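Local coordinates for protein halorhodopsin (Halobacterium salinarum, PDB 2JAF) that pumps chloride across the archaeal membrane, using light absorbed by a bound retinal chromophore, at residues Gly64-Ile69 with Val244-Leu249; Leu121-Leu126 with Asp197-Leu202; Ala139-Met144 with Val173-Ala178. The protein carries 2 engineered substitutions. All blocks are in the same frame, centred on the assembly; numbering follows the deposited sequence.

Interaction 1: Gly64-Ile69 with Val244-Leu249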
ATOM      1  N   GLY A  64     -17.491  -5.179  -9.995  1.00 33.06           N
ATOM      2  CA  GLY A  64     -16.227  -4.546 -10.331  1.00 33.48           C
ATOM      3  C   GLY A  64     -15.065  -5.094  -9.521  1.00 33.90           C
ATOM      4  O   GLY A  64     -13.993  -5.372 -10.061  1.00 34.56           O
ATOM      5  N   ALA A  65     -15.274  -5.241  -8.218  1.00 33.35           N
ATOM      6  CA  ALA A  65     -14.242  -5.770  -7.339  1.00 34.29           C
ATOM      7  C   ALA A  65     -13.883  -7.181  -7.786  1.00 34.27           C
ATOM      8  O   ALA A  65     -12.718  -7.586  -7.745  1.00 35.02           O
ATOM      9  CB  ALA A  65     -14.742  -5.789  -5.902  1.00 35.20           C
ATOM     10  N   THR A  66     -14.892  -7.924  -8.226  1.00 33.05           N
ATOM     11  CA  THR A  66     -14.680  -9.293  -8.677  1.00 33.42           C
ATOM     12  C   THR A  66     -13.923  -9.340 -10.002  1.00 32.95           C
ATOM     13  O   THR A  66     -13.066 -10.198 -10.200  1.00 31.70           O
ATOM     14  CB  THR A  66     -16.022 -10.036  -8.825  1.00 34.15           C
ATOM     15  OG1 THR A  66     -16.711 -10.021  -7.565  1.00 33.51           O
ATOM     16  CG2 THR A  66     -15.792 -11.478  -9.243  1.00 33.96           C
ATOM     17  N   LEU A  67     -14.238  -8.410 -10.900  1.00 32.37           N
ATOM     18  CA  LEU A  67     -13.579  -8.340 -12.201  1.00 32.91           C
ATOM     19  C   LEU A  67     -12.072  -8.167 -12.073  1.00 31.52           C
ATOM     20  O   LEU A  67     -11.302  -8.662 -12.897  1.00 32.29           O
ATOM     21  CB  LEU A  67     -14.134  -7.168 -13.020  1.00 34.76           C
ATOM     22  CG  LEU A  67     -15.405  -7.423 -13.828  1.00 37.14           C
ATOM     23  CD1 LEU A  67     -15.871  -6.123 -14.472  1.00 38.21           C
ATOM     24  CD2 LEU A  67     -15.121  -8.479 -14.894  1.00 37.73           C
ATOM     25  N   MET A  68     -11.652  -7.455 -11.040  1.00 29.99           N
ATOM     26  CA  MET A  68     -10.235  -7.205 -10.847  1.00 29.31           C
ATOM     27  C   MET A  68      -9.422  -8.353 -10.294  1.00 28.24           C
ATOM     28  O   MET A  68      -8.199  -8.328 -10.373  1.00 27.54           O
ATOM     29  CB  MET A  68     -10.044  -5.986  -9.972  1.00 30.02           C
ATOM     30  CG  MET A  68     -10.316  -4.709 -10.726  1.00 33.79           C
ATOM     31  SD  MET A  68      -9.697  -3.361  -9.783  1.00 33.41           S
ATOM     32  CE  MET A  68     -11.122  -3.033  -8.765  1.00 32.97           C
ATOM     33  N   ILE A  69     -10.086  -9.354  -9.728  1.00 25.89           N
ATOM     34  CA  ILE A  69      -9.357 -10.495  -9.197  1.00 24.08           C
ATOM     35  C   ILE A  69      -8.565 -11.133 -10.334  1.00 24.06           C
ATOM     36  O   ILE A  69      -7.359 -11.342 -10.208  1.00 22.79           O
ATOM     37  CB  ILE A  69     -10.316 -11.511  -8.534  1.00 24.85           C
ATOM     38  CG1 ILE A  69     -10.891 -10.892  -7.256  1.00 24.74           C
ATOM     39  CG2 ILE A  69      -9.580 -12.817  -8.227  1.00 23.79           C
ATOM     40  CD1 ILE A  69     -12.036 -11.666  -6.629  1.00 26.06           C
ATOM     41  N   VAL A 244     -12.652 -19.742 -10.073  1.00 22.63           N
ATOM     42  CA  VAL A 244     -13.864 -20.463  -9.695  1.00 22.01           C
ATOM     43  C   VAL A 244     -14.558 -19.728  -8.558  1.00 21.65           C
ATOM     44  O   VAL A 244     -15.780 -19.550  -8.576  1.00 22.92           O
ATOM     45  CB  VAL A 244     -13.553 -21.936  -9.280  1.00 23.16           C
ATOM     46  CG1 VAL A 244     -14.807 -22.608  -8.717  1.00 25.83           C
ATOM     47  CG2 VAL A 244     -13.074 -22.720 -10.496  1.00 20.77           C
ATOM     48  N   PHE A 245     -13.775 -19.272  -7.583  1.00 20.53           N
ATOM     49  CA  PHE A 245     -14.317 -18.538  -6.448  1.00 21.99           C
ATOM     50  C   PHE A 245     -15.101 -17.319  -6.928  1.00 23.46           C
ATOM     51  O   PHE A 245     -16.231 -17.083  -6.489  1.00 24.24           O
ATOM     52  CB  PHE A 245     -13.177 -18.092  -5.521  1.00 25.21           C
ATOM     53  CG  PHE A 245     -13.606 -17.144  -4.436  1.00 25.82           C
ATOM     54  CD1 PHE A 245     -13.656 -15.772  -4.669  1.00 27.39           C
ATOM     55  CD2 PHE A 245     -13.965 -17.621  -3.181  1.00 27.50           C
ATOM     56  CE1 PHE A 245     -14.057 -14.888  -3.665  1.00 29.19           C
ATOM     57  CE2 PHE A 245     -14.366 -16.746  -2.173  1.00 27.96           C
ATOM     58  CZ  PHE A 245     -14.412 -15.380  -2.416  1.00 27.24           C
ATOM     59  N   ALA A 246     -14.493 -16.548  -7.827  1.00 21.90           N
ATOM     60  CA  ALA A 246     -15.131 -15.343  -8.364  1.00 22.23           C
ATOM     61  C   ALA A 246     -16.389 -15.688  -9.149  1.00 22.92           C
ATOM     62  O   ALA A 246     -17.380 -14.959  -9.095  1.00 24.11           O
ATOM     63  CB  ALA A 246     -14.152 -14.579  -9.254  1.00 24.24           C
ATOM     64  N   PHE A 247     -16.352 -16.798  -9.878  1.00 22.05           N
ATOM     65  CA  PHE A 247     -17.512 -17.223 -10.660  1.00 24.87           C
ATOM     66  C   PHE A 247     -18.705 -17.510  -9.751  1.00 24.21           C
ATOM     67  O   PHE A 247     -19.821 -17.057 -10.003  1.00 25.76           O
ATOM     68  CB  PHE A 247     -17.189 -18.484 -11.465  1.00 25.97           C
ATOM     69  CG  PHE A 247     -18.375 -19.031 -12.215  1.00 29.93           C
ATOM     70  CD1 PHE A 247     -18.869 -18.368 -13.336  1.00 31.48           C
ATOM     71  CD2 PHE A 247     -19.029 -20.176 -11.769  1.00 31.77           C
ATOM     72  CE1 PHE A 247     -20.002 -18.837 -14.004  1.00 31.82           C
ATOM     73  CE2 PHE A 247     -20.163 -20.654 -12.429  1.00 32.54           C
ATOM     74  CZ  PHE A 247     -20.650 -19.982 -13.549  1.00 33.05           C
ATOM     75  N   ILE A 248     -18.460 -18.280  -8.697  1.00 23.91           N
ATOM     76  CA  ILE A 248     -19.511 -18.640  -7.749  1.00 23.54           C
ATOM     77  C   ILE A 248     -20.091 -17.406  -7.075  1.00 25.32           C
ATOM     78  O   ILE A 248     -21.313 -17.279  -6.937  1.00 23.28           O
ATOM     79  CB  ILE A 248     -18.963 -19.603  -6.675  1.00 24.27           C
ATOM     80  CG1 ILE A 248     -18.585 -20.935  -7.332  1.00 26.15           C
ATOM     81  CG2 ILE A 248     -19.999 -19.800  -5.560  1.00 23.96           C
ATOM     82  CD1 ILE A 248     -17.868 -21.903  -6.410  1.00 27.93           C
ATOM     83  N   LEU A 249     -19.213 -16.496  -6.653  1.00 23.46           N
ATOM     84  CA  LEU A 249     -19.649 -15.272  -5.995  1.00 23.85           C
ATOM     85  C   LEU A 249     -20.480 -14.390  -6.929  1.00 26.41           C
ATOM     86  O   LEU A 249     -21.583 -13.964  -6.578  1.00 25.70           O
ATOM     87  CB  LEU A 249     -18.430 -14.504  -5.471  1.00 25.57           C
ATOM     88  CG  LEU A 249     -18.549 -13.066  -4.953  1.00 28.93           C
ATOM     89  CD1 LEU A 249     -19.847 -12.848  -4.198  1.00 30.73           C
ATOM     90  CD2 LEU A 249     -17.342 -12.781  -4.064  1.00 28.48           C
TER

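Interaction 2: Leu121-Leu126 with Asp197-Leu202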
ATOM      1  N   LEU A 121     -12.139  -7.856  -0.216  1.00 27.34           N
ATOM      2  CA  LEU A 121     -13.008  -6.707  -0.441  1.00 29.32           C
ATOM      3  C   LEU A 121     -14.343  -7.204  -1.000  1.00 28.26           C
ATOM      4  O   LEU A 121     -15.412  -6.806  -0.538  1.00 28.96           O
ATOM      5  CB  LEU A 121     -12.363  -5.731  -1.431  1.00 29.97           C
ATOM      6  CG  LEU A 121     -13.253  -4.559  -1.864  1.00 32.08           C
ATOM      7  CD1 LEU A 121     -13.679  -3.748  -0.643  1.00 32.78           C
ATOM      8  CD2 LEU A 121     -12.505  -3.691  -2.857  1.00 34.25           C
ATOM      9  N   ALA A 122     -14.273  -8.088  -1.992  1.00 27.42           N
ATOM     10  CA  ALA A 122     -15.480  -8.638  -2.602  1.00 26.76           C
ATOM     11  C   ALA A 122     -16.324  -9.368  -1.567  1.00 27.43           C
ATOM     12  O   ALA A 122     -17.538  -9.170  -1.487  1.00 27.83           O
ATOM     13  CB  ALA A 122     -15.112  -9.586  -3.744  1.00 25.93           C
ATOM     14  N   LEU A 123     -15.677 -10.214  -0.772  1.00 26.52           N
ATOM     15  CA  LEU A 123     -16.364 -10.970   0.267  1.00 28.52           C
ATOM     16  C   LEU A 123     -16.923 -10.024   1.331  1.00 29.02           C
ATOM     17  O   LEU A 123     -18.023 -10.230   1.846  1.00 29.88           O
ATOM     18  CB  LEU A 123     -15.390 -11.949   0.925  1.00 28.90           C
ATOM     19  CG  LEU A 123     -15.834 -13.360   1.311  1.00 31.29           C
ATOM     20  CD1 LEU A 123     -15.048 -13.774   2.536  1.00 28.95           C
ATOM     21  CD2 LEU A 123     -17.322 -13.429   1.595  1.00 33.16           C
ATOM     22  N   GLY A 124     -16.150  -8.992   1.665  1.00 31.11           N
ATOM     23  CA  GLY A 124     -16.577  -8.032   2.667  1.00 31.27           C
ATOM     24  C   GLY A 124     -17.802  -7.239   2.249  1.00 33.17           C
ATOM     25  O   GLY A 124     -18.705  -7.009   3.058  1.00 33.26           O
ATOM     26  N   LEU A 125     -17.832  -6.808   0.993  1.00 33.30           N
ATOM     27  CA  LEU A 125     -18.971  -6.056   0.480  1.00 34.75           C
ATOM     28  C   LEU A 125     -20.197  -6.966   0.496  1.00 34.97           C
ATOM     29  O   LEU A 125     -21.267  -6.576   0.955  1.00 35.25           O
ATOM     30  CB  LEU A 125     -18.688  -5.570  -0.944  1.00 35.62           C
ATOM     31  CG  LEU A 125     -17.572  -4.532  -1.098  1.00 37.88           C
ATOM     32  CD1 LEU A 125     -17.289  -4.274  -2.568  1.00 38.30           C
ATOM     33  CD2 LEU A 125     -17.984  -3.243  -0.398  1.00 38.50           C
ATOM     34  N   LEU A 126     -20.030  -8.190   0.009  1.00 35.52           N
ATOM     35  CA  LEU A 126     -21.125  -9.150  -0.017  1.00 35.26           C
ATOM     36  C   LEU A 126     -21.712  -9.335   1.376  1.00 36.17           C
ATOM     37  O   LEU A 126     -22.931  -9.365   1.549  1.00 35.56           O
ATOM     38  CB  LEU A 126     -20.631 -10.498  -0.547  1.00 36.46           C
ATOM     39  CG  LEU A 126     -21.658 -11.629  -0.620  1.00 37.96           C
ATOM     40  CD1 LEU A 126     -22.775 -11.257  -1.584  1.00 38.37           C
ATOM     41  CD2 LEU A 126     -20.972 -12.906  -1.071  1.00 39.31           C
ATOM     42  N   ASP A 197     -21.313 -18.529   3.744  1.00 24.00           N
ATOM     43  CA  ASP A 197     -20.870 -19.797   4.321  1.00 26.21           C
ATOM     44  C   ASP A 197     -20.215 -20.697   3.272  1.00 25.16           C
ATOM     45  O   ASP A 197     -19.244 -21.399   3.562  1.00 24.56           O
ATOM     46  CB  ASP A 197     -22.042 -20.530   4.987  1.00 28.41           C
ATOM     47  CG  ASP A 197     -22.491 -19.865   6.279  1.00 32.80           C
ATOM     48  OD1 ASP A 197     -21.698 -19.112   6.882  1.00 34.20           O
ATOM     49  OD2 ASP A 197     -23.637 -20.109   6.711  1.00 37.06           O
ATOM     50  N   THR A 198     -20.751 -20.680   2.055  1.00 24.11           N
ATOM     51  CA  THR A 198     -20.184 -21.470   0.969  1.00 23.93           C
ATOM     52  C   THR A 198     -18.807 -20.917   0.606  1.00 23.21           C
ATOM     53  O   THR A 198     -17.825 -21.659   0.508  1.00 20.15           O
ATOM     54  CB  THR A 198     -21.082 -21.410  -0.284  1.00 26.83           C
ATOM     55  OG1 THR A 198     -22.294 -22.128  -0.032  1.00 28.42           O
ATOM     56  CG2 THR A 198     -20.375 -22.017  -1.490  1.00 26.86           C
ATOM     57  N   LEU A 199     -18.743 -19.604   0.412  1.00 21.31           N
ATOM     58  CA  LEU A 199     -17.493 -18.952   0.031  1.00 21.43           C
ATOM     59  C   LEU A 199     -16.441 -19.022   1.127  1.00 21.75           C
ATOM     60  O   LEU A 199     -15.242 -19.071   0.843  1.00 20.72           O
ATOM     61  CB  LEU A 199     -17.760 -17.490  -0.352  1.00 20.58           C
ATOM     62  CG  LEU A 199     -18.659 -17.297  -1.582  1.00 22.80           C
ATOM     63  CD1 LEU A 199     -18.881 -15.813  -1.832  1.00 24.32           C
ATOM     64  CD2 LEU A 199     -18.019 -17.951  -2.804  1.00 22.52           C
ATOM     65  N   ARG A 200     -16.888 -19.027   2.380  1.00 20.42           N
ATOM     66  CA  ARG A 200     -15.971 -19.096   3.509  1.00 21.66           C
ATOM     67  C   ARG A 200     -15.217 -20.424   3.521  1.00 21.19           C
ATOM     68  O   ARG A 200     -14.023 -20.460   3.805  1.00 21.09           O
ATOM     69  CB  ARG A 200     -16.740 -18.916   4.820  1.00 22.93           C
ATOM     70  CG  ARG A 200     -15.892 -19.040   6.066  1.00 24.18           C
ATOM     71  CD  ARG A 200     -16.685 -18.644   7.302  1.00 26.26           C
ATOM     72  NE  ARG A 200     -17.795 -19.550   7.584  1.00 24.89           N
ATOM     73  CZ  ARG A 200     -18.547 -19.472   8.675  1.00 24.10           C
ATOM     74  NH1 ARG A 200     -18.310 -18.527   9.576  1.00 23.82           N
ATOM     75  NH2 ARG A 200     -19.510 -20.354   8.890  1.00 27.83           N
ATOM     76  N   VAL A 201     -15.914 -21.510   3.212  1.00 21.68           N
ATOM     77  CA  VAL A 201     -15.279 -22.823   3.184  1.00 21.35           C
ATOM     78  C   VAL A 201     -14.218 -22.839   2.094  1.00 21.68           C
ATOM     79  O   VAL A 201     -13.115 -23.352   2.295  1.00 22.97           O
ATOM     80  CB  VAL A 201     -16.308 -23.949   2.902  1.00 22.68           C
ATOM     81  CG1 VAL A 201     -15.591 -25.293   2.782  1.00 22.34           C
ATOM     82  CG2 VAL A 201     -17.354 -23.993   4.031  1.00 21.26           C
ATOM     83  N   LEU A 202     -14.547 -22.268   0.938  1.00 21.02           N
ATOM     84  CA  LEU A 202     -13.606 -22.226  -0.171  1.00 20.80           C
ATOM     85  C   LEU A 202     -12.346 -21.452   0.185  1.00 23.17           C
ATOM     86  O   LEU A 202     -11.238 -21.881  -0.141  1.00 22.29           O
ATOM     87  CB  LEU A 202     -14.257 -21.610  -1.413  1.00 23.88           C
ATOM     88  CG  LEU A 202     -15.330 -22.461  -2.094  1.00 26.20           C
ATOM     89  CD1 LEU A 202     -15.838 -21.739  -3.341  1.00 29.11           C
ATOM     90  CD2 LEU A 202     -14.754 -23.818  -2.459  1.00 29.81           C
TER

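Interaction 3: Ala139-Met144 with Val173-Ala178. With RET (retinal), chain G.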
ATOM      1  N   ALA A 139      -5.165  -5.124   6.285  1.00 24.72           N
ATOM      2  CA  ALA A 139      -3.843  -4.846   6.822  1.00 24.37           C
ATOM      3  C   ALA A 139      -3.184  -6.155   7.231  1.00 23.88           C
ATOM      4  O   ALA A 139      -2.002  -6.372   6.968  1.00 24.66           O
ATOM      5  CB  ALA A 139      -3.950  -3.917   8.020  1.00 24.22           C
ATOM      6  N   ALA A 140      -3.958  -7.030   7.868  1.00 23.34           N
ATOM      7  CA  ALA A 140      -3.432  -8.315   8.312  1.00 23.35           C
ATOM      8  C   ALA A 140      -3.040  -9.137   7.102  1.00 23.41           C
ATOM      9  O   ALA A 140      -2.031  -9.853   7.107  1.00 21.84           O
ATOM     10  CB  ALA A 140      -4.486  -9.060   9.136  1.00 24.11           C
ATOM     11  N   ASP A 141      -3.848  -9.027   6.054  1.00 22.70           N
ATOM     12  CA  ASP A 141      -3.605  -9.760   4.827  1.00 23.76           C
ATOM     13  C   ASP A 141      -2.314  -9.282   4.176  1.00 23.40           C
ATOM     14  O   ASP A 141      -1.505 -10.081   3.715  1.00 22.34           O
ATOM     15  CB  ASP A 141      -4.782  -9.568   3.871  1.00 24.08           C
ATOM     16  CG  ASP A 141      -4.674 -10.439   2.641  1.00 27.09           C
ATOM     17  OD1 ASP A 141      -4.959 -11.653   2.734  1.00 27.32           O
ATOM     18  OD2 ASP A 141      -4.289  -9.906   1.584  1.00 30.64           O
ATOM     19  N   ILE A 142      -2.121  -7.965   4.142  1.00 24.39           N
ATOM     20  CA  ILE A 142      -0.913  -7.410   3.549  1.00 23.01           C
ATOM     21  C   ILE A 142       0.299  -7.888   4.345  1.00 23.12           C
ATOM     22  O   ILE A 142       1.329  -8.227   3.768  1.00 24.25           O
ATOM     23  CB  ILE A 142      -0.980  -5.862   3.509  1.00 25.38           C
ATOM     24  CG1 ILE A 142      -2.053  -5.438   2.493  1.00 26.00           C
ATOM     25  CG2 ILE A 142       0.370  -5.280   3.111  1.00 25.16           C
ATOM     26  CD1 ILE A 142      -2.353  -3.945   2.475  1.00 27.17           C
ATOM     27  N   GLY A 143       0.164  -7.930   5.667  1.00 22.79           N
ATOM     28  CA  GLY A 143       1.254  -8.398   6.508  1.00 21.28           C
ATOM     29  C   GLY A 143       1.611  -9.843   6.198  1.00 21.20           C
ATOM     30  O   GLY A 143       2.788 -10.209   6.144  1.00 21.43           O
ATOM     31  N   MET A 144       0.590 -10.673   5.987  1.00 21.13           N
ATOM     32  CA  MET A 144       0.813 -12.083   5.673  1.00 19.91           C
ATOM     33  C   MET A 144       1.610 -12.192   4.379  1.00 19.66           C
ATOM     34  O   MET A 144       2.584 -12.944   4.285  1.00 20.46           O
ATOM     35  CB  MET A 144      -0.539 -12.814   5.525  1.00 19.65           C
ATOM     36  CG  MET A 144      -0.461 -14.253   5.004  1.00 18.57           C
ATOM     37  SD  MET A 144      -2.110 -14.920   4.617  1.00 20.90           S
ATOM     38  CE  MET A 144      -2.375 -14.178   3.014  1.00 18.86           C
ATOM     39  N   VAL A 173      -3.983 -16.071  10.544  1.00 21.53           N
ATOM     40  CA  VAL A 173      -4.958 -16.389  11.580  1.00 22.27           C
ATOM     41  C   VAL A 173      -5.842 -15.181  11.887  1.00 22.45           C
ATOM     42  O   VAL A 173      -7.025 -15.335  12.186  1.00 22.75           O
ATOM     43  CB  VAL A 173      -4.262 -16.886  12.872  1.00 24.04           C
ATOM     44  CG1 VAL A 173      -5.261 -16.953  14.025  1.00 24.09           C
ATOM     45  CG2 VAL A 173      -3.674 -18.276  12.632  1.00 23.06           C
ATOM     46  N   VAL A 174      -5.276 -13.977  11.810  1.00 22.34           N
ATOM     47  CA  VAL A 174      -6.060 -12.768  12.057  1.00 22.29           C
ATOM     48  C   VAL A 174      -7.122 -12.654  10.968  1.00 22.82           C
ATOM     49  O   VAL A 174      -8.278 -12.319  11.242  1.00 24.47           O
ATOM     50  CB  VAL A 174      -5.190 -11.500  12.023  1.00 22.46           C
ATOM     51  CG1 VAL A 174      -6.075 -10.264  12.172  1.00 20.38           C
ATOM     52  CG2 VAL A 174      -4.155 -11.548  13.140  1.00 21.70           C
ATOM     53  N   VAL A 175      -6.723 -12.937   9.732  1.00 22.44           N
ATOM     54  CA  VAL A 175      -7.648 -12.892   8.603  1.00 23.62           C
ATOM     55  C   VAL A 175      -8.771 -13.907   8.795  1.00 25.90           C
ATOM     56  O   VAL A 175      -9.955 -13.578   8.655  1.00 26.76           O
ATOM     57  CB  VAL A 175      -6.930 -13.212   7.267  1.00 23.46           C
ATOM     58  CG1 VAL A 175      -7.951 -13.400   6.151  1.00 23.62           C
ATOM     59  CG2 VAL A 175      -5.961 -12.086   6.914  1.00 22.89           C
ATOM     60  N   LEU A 176      -8.405 -15.144   9.114  1.00 25.93           N
ATOM     61  CA  LEU A 176      -9.408 -16.187   9.301  1.00 27.19           C
ATOM     62  C   LEU A 176     -10.353 -15.908  10.458  1.00 27.50           C
ATOM     63  O   LEU A 176     -11.536 -16.258  10.395  1.00 27.01           O
ATOM     64  CB  LEU A 176      -8.729 -17.547   9.499  1.00 28.32           C
ATOM     65  CG  LEU A 176      -7.960 -18.062   8.281  1.00 31.12           C
ATOM     66  CD1 LEU A 176      -7.226 -19.343   8.625  1.00 34.05           C
ATOM     67  CD2 LEU A 176      -8.927 -18.288   7.137  1.00 33.27           C
ATOM     68  N   SER A 177      -9.844 -15.267  11.508  1.00 27.10           N
ATOM     69  CA  SER A 177     -10.659 -14.966  12.682  1.00 26.89           C
ATOM     70  C   SER A 177     -11.877 -14.124  12.318  1.00 26.80           C
ATOM     71  O   SER A 177     -12.948 -14.293  12.893  1.00 26.42           O
ATOM     72  CB  SER A 177      -9.831 -14.233  13.752  1.00 29.17           C
ATOM     73  OG  SER A 177      -9.560 -12.889  13.381  1.00 31.59           O
ATOM     74  N   ALA A 178     -11.710 -13.211  11.370  1.00 26.16           N
ATOM     75  CA  ALA A 178     -12.816 -12.362  10.952  1.00 25.83           C
ATOM     76  C   ALA A 178     -13.889 -13.210  10.271  1.00 27.10           C
ATOM     77  O   ALA A 178     -15.086 -13.046  10.532  1.00 25.97           O
ATOM     78  CB  ALA A 178     -12.313 -11.278  10.001  1.00 27.16           C
TER
HETATM   79  C1  RET G 900       2.704 -18.046   2.375  1.00 22.24           C
HETATM   80  C2  RET G 900       4.022 -18.476   3.178  1.00 21.40           C
HETATM   81  C3  RET G 900       4.102 -18.036   4.660  1.00 21.35           C
HETATM   82  C4  RET G 900       2.875 -18.631   5.492  1.00 21.32           C
HETATM   83  C5  RET G 900       1.454 -18.384   4.846  1.00 20.60           C
HETATM   84  C6  RET G 900       1.332 -18.103   3.324  1.00 22.02           C
HETATM   85  C7  RET G 900      -0.032 -17.773   2.787  1.00 21.02           C
HETATM   86  C8  RET G 900      -0.464 -17.366   1.562  1.00 18.79           C
HETATM   87  C9  RET G 900      -1.841 -17.322   1.149  1.00 19.79           C
HETATM   88  C10 RET G 900      -1.920 -16.981  -0.203  1.00 20.94           C
HETATM   89  C11 RET G 900      -3.101 -16.882  -0.908  1.00 20.52           C
HETATM   90  C12 RET G 900      -3.067 -16.595  -2.281  1.00 20.10           C
HETATM   91  C13 RET G 900      -4.262 -16.394  -3.087  1.00 21.77           C
HETATM   92  C14 RET G 900      -3.957 -16.059  -4.438  1.00 22.82           C
HETATM   93  C15 RET G 900      -4.863 -15.612  -5.370  1.00 24.48           C
HETATM   94  C16 RET G 900       3.018 -16.583   1.894  1.00 21.85           C
HETATM   95  C17 RET G 900       2.620 -19.052   1.114  1.00 21.17           C
HETATM   96  C18 RET G 900       0.276 -18.464   5.806  1.00 21.23           C
HETATM   97  C19 RET G 900      -3.059 -17.795   2.125  1.00 21.06           C
HETATM   98  C20 RET G 900      -5.685 -16.571  -2.526  1.00 21.97           C

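Interaction 1: Gly64-Ile69 with Val244-Leu249
Thr66 and Ala246 meet methyl to methyl where the backbones of the two segments come nearest: Thr66 CG2 lies 3.5 Å from Ala246 CB, and the same methyl also sits 3.8 Å from Ala246 O, so it rests on both the side chain and the backbone of its partner. Small residues suit this place, because the CA atoms of Thr66 and Ala246 are 6.1 Å apart and little more than two methyl groups fits between them. Around this central pair the touch is looser. Ile69, one turn further along its helix, reaches Ala246 CB with CD1 at 4.5 Å, while Leu249 brings its CG to 4.4 Å from Thr66 OG1. No hydrogen bond joins the two segments, and the contact is van der Waals packing, tight only at Thr66 and Ala246.

The rotamer of Thr66 lets one side chain serve two neighbours. With CG2 anti to the backbone N and OG1 beside that N (chi1 -58°), the hydroxyl is hydrogen-bonded to the carbonyl oxygen of Ile62, one turn earlier in the same helix. The polar end of a buried threonine is thereby satisfied within its helix, leaving the apolar branch to face Ala246.

The two helical segments run nearly antiparallel, with axes 9.8 Å apart at an angle of 161°, as expected of neighbours in the seven-helix bundle of microbial rhodopsins. Helix 58-82 here packs against the last transmembrane helix, 227-255. Helix 106-127 closes one flank, where Ile119 touches both Ile69 and Phe245; helix 27-50 adds Phe47, which packs on Ala246 and Leu67, and helix 193-216 meets Phe245 and Ile248 through Leu199.

Interaction 2: Leu121-Leu126 with Asp197-Leu202
Leu199 sets one methyl, CD1, against the tips of two leucines of the facing helix. It approaches Leu126 CD2 to 3.7 Å and Leu123 CD2 to 4.5 Å, so a single branch serves both partners, which stand about one turn apart on helix 106-127. The backbones remain well separated, the nearest CA atoms being those of Leu123 and Leu199 at 8.1 Å, and branched side chains of leucine length are what bridge that distance.

The rotamers determine which methyl does the touching. In Leu199, CG stands anti to the carbonyl carbon and beside the backbone N (chi1 -64°), and CD1 continues the extended line from there, making it the leading atom. Leu126 takes the other common leucine form: its CG is anti to the backbone N (chi1 179°), which carries the isobutyl group toward helix 193-216 and presents CD2 to Leu199. The two side chains cross at about a right angle, meeting through one branch each. Leu123 departs from both patterns, with chi1 at -140° away from any staggered position. Its contact with Leu199 is the looser of the two.

Within helix 193-216, Arg200 NH2 lies 3.2 Å from Asp197 OD1. This is an attraction of charges, since the carboxylate oxygen lies well out of the guanidinium plane; Arg200 NH1 is hydrogen-bonded to Leu179 O.

The leucine cluster joins two transmembrane helices of the rhodopsin bundle, and helix 227-255 packs beside it, placing Leu249 on Leu126 and Ile248 on Leu202. Trp183 of helix 182-190 and Phe196 border Leu123, while on another face of helix 106-127 Leu125 packs against Leu61 and Ile62 of helix 58-82.

Interaction 3: Ala139-Met144 with Val173-Ala178
Apolar packing joins the helices through Ala140, whose CB lies 3.6 Å from Val174 CG1 and 4.0 Å from Val175 CG2. The single methyl of alanine lets the CA atoms of Ala140 and Val175 come within 6.2 Å, and two beta-branched valines each bring a methyl to it from different directions. Val175 CG2 sits beside the backbone N of its own residue and is laid against the opposing main chain, 3.8 Å from Asp141 N. Met68 of a neighbouring subunit packs on Ala140 and Val174, so the same surface also serves the trimer.

These segments belong to consecutive helices of the seven-helix retinal-protein fold, 131-153 and 158-180; the axes of the two segments approach to 8.8 Å and run roughly antiparallel, at 148°.

Among the polar groups, Asp141 brings, of its side chain, CB alone near Val175. Its carboxylate is turned to helix 106-127, where OD2 is hydrogen-bonded to Thr116 OG1, giving a buried acid a partner. Ser177 OG donates to Val174 O at 2.6 Å, a bond inside its own helix that ties down a hydroxyl near the end of that helix.

The ligand contact is made by Met144 of the retinal pocket. Bent at chi3 (80°), its flexible thioether chain brings CE to 3.7 Å from retinal C9 and SD to 3.9 Å from the C19 methyl.

All three contacts lie within one seven-helix bundle, nested along the chain: interaction 3 falls inside the loop closed by interaction 2, and that inside the loop closed by interaction 1. Interactions 1 and 2, with centres 10 Å apart, touch each other through leucine and isoleucine side chains, Leu249 CB lying 3.9 Å from Leu199 CD1, so helices 58-82, 106-127, 193-216 and 227-255 pack together there. Interaction 3 stands apart, its centre 14 Å from that of interaction 2 and 20 Å from that of interaction 1, on helices 131-153 and 158-180. It alone includes a residue of the retinal pocket; the other two knit together helices of the surrounding bundle.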